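PDB 5HX0: uncharacterized protein Dfer_1899 from Dyadobacter fermentans, which is of unknown function but carries a sialidase-type beta-propeller domain with BNR-like repeats, consistent with a role in recognising or processing glycans. Local coordinates for residues Leu317-Asn322 / Asn377-Ser382; Arg340-Glu345 / Ala350-Ile355. All coordinates share one frame; numbering follows the deposited sequence.

Interaction 1 of 2, residues Leu317-Asn322 / Asn377-Ser382; sequences LRLPDN and NRVLVS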
loop_
_atom_site.group_PDB
_atom_site.type_symbol
_atom_site.label_atom_id
_atom_site.label_comp_id
_atom_site.label_asym_id
_atom_site.label_seq_id
_atom_site.Cartn_x
_atom_site.Cartn_y
_atom_site.Cartn_z
ATOM N N LEU A 317 -29.063 -5.894 9.294
ATOM C CA LEU A 317 -29.567 -5.170 8.130
ATOM C C LEU A 317 -31.079 -5.019 8.244
ATOM O O LEU A 317 -31.784 -6.013 8.439
ATOM C CB LEU A 317 -29.228 -5.933 6.842
ATOM C CG LEU A 317 -29.879 -5.379 5.566
ATOM C CD1 LEU A 317 -29.267 -4.036 5.213
ATOM C CD2 LEU A 317 -29.722 -6.370 4.397
ATOM N N ARG A 318 -31.581 -3.787 8.110
ATOM C CA ARG A 318 -33.022 -3.566 8.104
ATOM C C ARG A 318 -33.565 -3.995 6.745
ATOM O O ARG A 318 -33.102 -3.498 5.716
ATOM C CB ARG A 318 -33.352 -2.097 8.374
ATOM C CG ARG A 318 -34.855 -1.825 8.478
ATOM C CD ARG A 318 -35.147 -0.317 8.639
ATOM N NE ARG A 318 -34.739 0.143 9.967
ATOM C CZ ARG A 318 -35.078 1.314 10.497
ATOM N NH1 ARG A 318 -35.823 2.165 9.796
ATOM N NH2 ARG A 318 -34.666 1.637 11.725
ATOM N N LEU A 319 -34.529 -4.911 6.733
ATOM C CA LEU A 319 -35.159 -5.383 5.501
ATOM C C LEU A 319 -36.284 -4.442 5.078
ATOM O O LEU A 319 -36.708 -3.568 5.830
ATOM C CB LEU A 319 -35.688 -6.801 5.719
ATOM C CG LEU A 319 -34.603 -7.833 6.025
ATOM C CD1 LEU A 319 -35.258 -9.131 6.478
ATOM C CD2 LEU A 319 -33.772 -8.077 4.767
ATOM N N PRO A 320 -36.804 -4.583 3.858
ATOM C CA PRO A 320 -37.817 -3.618 3.394
ATOM C C PRO A 320 -39.090 -3.595 4.221
ATOM O O PRO A 320 -39.811 -2.596 4.168
ATOM C CB PRO A 320 -38.084 -4.069 1.953
ATOM C CG PRO A 320 -36.753 -4.685 1.541
ATOM C CD PRO A 320 -36.368 -5.464 2.766
ATOM N N ASP A 321 -39.398 -4.641 4.995
ATOM C CA ASP A 321 -40.584 -4.642 5.838
ATOM C C ASP A 321 -40.255 -4.311 7.288
ATOM O O ASP A 321 -41.089 -4.530 8.164
ATOM C CB ASP A 321 -41.305 -5.993 5.736
ATOM C CG ASP A 321 -40.474 -7.155 6.271
ATOM O OD1 ASP A 321 -39.321 -6.938 6.709
ATOM O OD2 ASP A 321 -40.975 -8.303 6.235
ATOM N N ASN A 322 -39.045 -3.812 7.550
ATOM C CA ASN A 322 -38.506 -3.363 8.828
ATOM C C ASN A 322 -38.112 -4.517 9.747
ATOM O O ASN A 322 -37.558 -4.252 10.831
ATOM C CB ASN A 322 -39.454 -2.418 9.598
ATOM C CG ASN A 322 -39.574 -1.039 8.945
ATOM O OD1 ASN A 322 -38.738 -0.639 8.147
ATOM N ND2 ASN A 322 -40.623 -0.313 9.301
ATOM N N ASN A 377 -36.680 -7.785 -3.088
ATOM C CA ASN A 377 -36.879 -9.150 -2.624
ATOM C C ASN A 377 -35.608 -9.970 -2.431
ATOM O O ASN A 377 -35.708 -11.148 -2.075
ATOM C CB ASN A 377 -37.829 -9.878 -3.577
ATOM C CG ASN A 377 -39.274 -9.460 -3.362
ATOM O OD1 ASN A 377 -39.917 -8.925 -4.262
ATOM N ND2 ASN A 377 -39.782 -9.682 -2.150
ATOM N N ARG A 378 -34.424 -9.396 -2.624
ATOM C CA ARG A 378 -33.206 -10.181 -2.517
ATOM C C ARG A 378 -32.141 -9.456 -1.709
ATOM O O ARG A 378 -31.985 -8.232 -1.810
ATOM C CB ARG A 378 -32.664 -10.537 -3.897
ATOM C CG ARG A 378 -33.525 -11.607 -4.554
ATOM C CD ARG A 378 -32.943 -12.065 -5.841
ATOM N NE ARG A 378 -33.663 -13.209 -6.380
ATOM C CZ ARG A 378 -33.183 -14.000 -7.336
ATOM N NH1 ARG A 378 -31.975 -13.762 -7.843
ATOM N NH2 ARG A 378 -33.901 -15.032 -7.774
ATOM N N VAL A 379 -31.405 -10.250 -0.925
ATOM C CA VAL A 379 -30.308 -9.792 -0.077
ATOM C C VAL A 379 -29.066 -10.604 -0.417
ATOM O O VAL A 379 -29.137 -11.827 -0.568
ATOM C CB VAL A 379 -30.651 -9.973 1.418
ATOM C CG1 VAL A 379 -29.431 -9.725 2.286
ATOM C CG2 VAL A 379 -31.799 -9.055 1.833
ATOM N N LEU A 380 -27.919 -9.935 -0.491
ATOM C CA LEU A 380 -26.629 -10.621 -0.563
ATOM C C LEU A 380 -26.017 -10.657 0.829
ATOM O O LEU A 380 -25.812 -9.608 1.447
ATOM C CB LEU A 380 -25.682 -9.911 -1.530
ATOM C CG LEU A 380 -24.225 -10.368 -1.469
ATOM C CD1 LEU A 380 -24.114 -11.791 -1.993
ATOM C CD2 LEU A 380 -23.332 -9.420 -2.253
ATOM N N VAL A 381 -25.765 -11.851 1.344
ATOM C CA VAL A 381 -24.992 -12.002 2.577
ATOM C C VAL A 381 -23.574 -12.330 2.131
ATOM O O VAL A 381 -23.295 -13.455 1.712
ATOM C CB VAL A 381 -25.558 -13.091 3.490
ATOM C CG1 VAL A 381 -24.733 -13.154 4.795
ATOM C CG2 VAL A 381 -27.051 -12.844 3.764
ATOM N N SER A 382 -22.675 -11.347 2.196
ATOM C CA SER A 382 -21.280 -11.634 1.915
ATOM C C SER A 382 -20.566 -12.093 3.185
ATOM O O SER A 382 -21.034 -11.878 4.304
ATOM C CB SER A 382 -20.571 -10.391 1.343
ATOM O OG SER A 382 -20.314 -9.446 2.383
#
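Val379 faces Leu317 and Leu319 with one methyl for each leucine, a compact example of how neighbouring sheets can be joined by a few branched side chains. From the CA of Val379, on strand 378-385, the CB points toward segment 317-322 and there divides. CG1 stands anti to the backbone N (chi1 170°) and meets CD2 of Leu317 at 4.0 Å, the two side chains reaching toward each other tip to tip. CG2, which takes the place beside the backbone N, is approached instead by CD2 of Leu319 at 3.7 Å, and here the side chains cross at about a right angle. The two leucines do not arrive alike. At the end of strand 314-318 the CB of Leu317 points toward segment 377-382, whereas the CB of Leu319, just past that strand, does not aim at it, and CD2 closes the gap. The backbones stay apart, with 8.6 Å between the CA atoms of Leu319 and Val379, and the contact is wholly apolar. Leu319 also opens a type I turn, in which its O accepts a 2.9 Å hydrogen bond from the N of Asn322; the turn leads back into strand 324-330. Around the trio, Leu317 rests on Ala371, Leu319 on Gln373 and Ile401, and Val379 on Leu325. Strand 314-318 begins one four-stranded antiparallel sheet and strand 378-385 lies within the next, so the contact is side-chain packing between adjacent blades, the arrangement expected of a sialidase-like beta-propeller.

Interaction 2 of 2, residues Arg340-Glu345 / Ala350-Ile355; sequences RILNAE and ATAPEI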
loop_
_atom_site.group_PDB
_atom_site.type_symbol
_atom_site.label_atom_id
_atom_site.label_comp_id
_atom_site.label_asym_id
_atom_site.label_seq_id
_atom_site.Cartn_x
_atom_site.Cartn_y
_atom_site.Cartn_z
ATOM N N ARG A 340 -30.530 -15.084 11.377
ATOM C CA ARG A 340 -31.930 -15.170 11.766
ATOM C C ARG A 340 -32.580 -13.812 11.533
ATOM O O ARG A 340 -31.909 -12.784 11.534
ATOM C CB ARG A 340 -32.090 -15.633 13.228
ATOM C CG ARG A 340 -31.268 -14.878 14.260
ATOM C CD ARG A 340 -31.319 -15.587 15.645
ATOM N NE ARG A 340 -30.540 -16.827 15.677
ATOM C CZ ARG A 340 -30.720 -17.806 16.562
ATOM N NH1 ARG A 340 -31.664 -17.698 17.499
ATOM N NH2 ARG A 340 -29.970 -18.901 16.509
ATOM N N ILE A 341 -33.889 -13.812 11.304
ATOM C CA ILE A 341 -34.608 -12.583 11.001
ATOM C C ILE A 341 -35.396 -12.182 12.236
ATOM O O ILE A 341 -36.283 -12.921 12.676
ATOM C CB ILE A 341 -35.532 -12.756 9.785
ATOM C CG1 ILE A 341 -34.709 -13.063 8.530
ATOM C CG2 ILE A 341 -36.405 -11.504 9.607
ATOM C CD1 ILE A 341 -35.577 -13.249 7.276
ATOM N N LEU A 342 -35.072 -11.022 12.792
ATOM C CA LEU A 342 -35.706 -10.534 14.006
ATOM C C LEU A 342 -36.871 -9.617 13.657
ATOM O O LEU A 342 -36.950 -9.076 12.550
ATOM C CB LEU A 342 -34.685 -9.786 14.863
ATOM C CG LEU A 342 -33.361 -10.507 15.144
ATOM C CD1 LEU A 342 -32.525 -9.678 16.103
ATOM C CD2 LEU A 342 -33.622 -11.908 15.713
ATOM N N ASN A 343 -37.787 -9.446 14.612
ATOM C CA ASN A 343 -38.820 -8.433 14.428
ATOM C C ASN A 343 -38.179 -7.035 14.436
ATOM O O ASN A 343 -36.986 -6.870 14.724
ATOM C CB ASN A 343 -39.920 -8.567 15.495
ATOM C CG ASN A 343 -39.389 -8.486 16.932
ATOM O OD1 ASN A 343 -38.385 -7.837 17.212
ATOM N ND2 ASN A 343 -40.094 -9.148 17.855
ATOM N N ALA A 344 -38.985 -6.020 14.103
ATOM C CA ALA A 344 -38.444 -4.671 13.895
ATOM C C ALA A 344 -37.689 -4.160 15.119
ATOM O O ALA A 344 -36.661 -3.486 14.989
ATOM C CB ALA A 344 -39.576 -3.714 13.527
ATOM N N GLU A 345 -38.165 -4.480 16.316
ATOM C CA GLU A 345 -37.513 -3.966 17.516
ATOM C C GLU A 345 -36.425 -4.897 18.056
ATOM O O GLU A 345 -35.822 -4.595 19.094
ATOM C CB GLU A 345 -38.577 -3.674 18.581
ATOM C CG GLU A 345 -39.509 -2.529 18.155
ATOM C CD GLU A 345 -38.771 -1.210 17.930
ATOM O OE1 GLU A 345 -37.959 -0.836 18.801
ATOM O OE2 GLU A 345 -38.991 -0.552 16.873
ATOM N N ALA A 350 -34.525 -14.930 20.637
ATOM C CA ALA A 350 -34.561 -16.280 21.179
ATOM C C ALA A 350 -35.520 -17.190 20.435
ATOM O O ALA A 350 -35.351 -18.411 20.476
ATOM C CB ALA A 350 -34.946 -16.240 22.662
ATOM N N THR A 351 -36.535 -16.642 19.769
ATOM C CA THR A 351 -37.507 -17.472 19.077
ATOM C C THR A 351 -37.368 -17.441 17.561
ATOM O O THR A 351 -38.009 -18.249 16.884
ATOM C CB THR A 351 -38.942 -17.069 19.481
ATOM O OG1 THR A 351 -39.168 -15.670 19.235
ATOM C CG2 THR A 351 -39.182 -17.371 20.957
ATOM N N ALA A 352 -36.552 -16.552 17.010
ATOM C CA ALA A 352 -36.439 -16.463 15.562
ATOM C C ALA A 352 -35.657 -17.667 15.044
ATOM O O ALA A 352 -34.570 -17.967 15.560
ATOM C CB ALA A 352 -35.760 -15.151 15.146
ATOM N N PRO A 353 -36.170 -18.373 14.043
ATOM C CA PRO A 353 -35.517 -19.610 13.600
ATOM C C PRO A 353 -34.218 -19.310 12.875
ATOM O O PRO A 353 -34.107 -18.321 12.152
ATOM C CB PRO A 353 -36.553 -20.246 12.662
ATOM C CG PRO A 353 -37.425 -19.106 12.199
ATOM C CD PRO A 353 -37.449 -18.116 13.348
ATOM N N GLU A 354 -33.236 -20.189 13.061
ATOM C CA GLU A 354 -31.912 -19.967 12.495
ATOM C C GLU A 354 -31.859 -20.452 11.046
ATOM O O GLU A 354 -32.306 -21.560 10.723
ATOM C CB GLU A 354 -30.847 -20.665 13.335
ATOM C CG GLU A 354 -29.422 -20.422 12.868
ATOM C CD GLU A 354 -28.404 -20.922 13.876
ATOM O OE1 GLU A 354 -28.238 -22.149 13.998
ATOM O OE2 GLU A 354 -27.784 -20.081 14.562
ATOM N N ILE A 355 -31.335 -19.598 10.184
ATOM C CA ILE A 355 -31.146 -19.861 8.764
ATOM C C ILE A 355 -29.713 -20.348 8.602
ATOM O O ILE A 355 -28.774 -19.654 9.010
ATOM C CB ILE A 355 -31.385 -18.578 7.944
ATOM C CG1 ILE A 355 -32.779 -18.006 8.228
ATOM C CG2 ILE A 355 -31.149 -18.810 6.463
ATOM C CD1 ILE A 355 -32.969 -16.578 7.745
HETATM O O HOH W 1 -35.275 -16.331 10.935
#
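Arg340 and Glu354 meet with their flat groups almost perpendicular, the guanidinium and carboxylate planes standing 87° apart. Their salt bridge runs through one atom on each side: NH2 of Arg340 donates to OE2 of Glu354 over 3.2 Å, with an N-H...O angle of 155°. The acceptor lies at the edge of the guanidinium, in its plane, yet the donor comes to OE2 from well above the carboxylate plane. The arginine chain bends at chi3 (73°), which brings NH2 to the glutamate, itself extended beyond CG. Tyr328 OH links the two charged groups a second time, bonding to both Arg340 NE and Glu354 OE2. Arg338 pairs with the other carboxylate oxygen, and Arg340 also makes a cation-pi contact with Phe309. The two residues lie on neighbouring strands of the last beta hairpin of a propeller blade, strands 336-342 and 354-358. A water bridges the two backbones, accepting from Ile341 N at 2.9 Å and donating to Pro353 O at 2.6 Å. Over the stem of the arginine, the same Pro353 O lies 3.5 Å from Arg340 CB. Away from the charges the contact is mostly apolar side-chain packing. Ile341 and Ile355 lie obliquely to each other, CG1 of the former 4.0 Å from CD1 of the latter, and both also touch Val42 of strand 42-51. Ala352 directs its CB toward strand 336-342, where the methyl sits 3.4 Å from the O of Ile341 and 3.9 Å from CD2 of Leu342.

Overall arrangement
Interactions 1 and 2 both reach one four-stranded antiparallel sheet, which interaction 1 joins to the neighbouring sheet through strand 378-385. They meet it at its two outermost strands: 314-318 carries part of interaction 1, and 354-358 pairs with 336-342 in interaction 2. Along the chain, interaction 2 falls between the two segments of interaction 1. Their centres are about 13 Å apart, and the two contacts touch directly: Leu319 CD1 packs 4.1 Å from Ile341 CG2, while Asn322 O lies 3.4 Å from Ala344 CB. Both lie away from the chain's centre, at about 17 and 20 Å between centres.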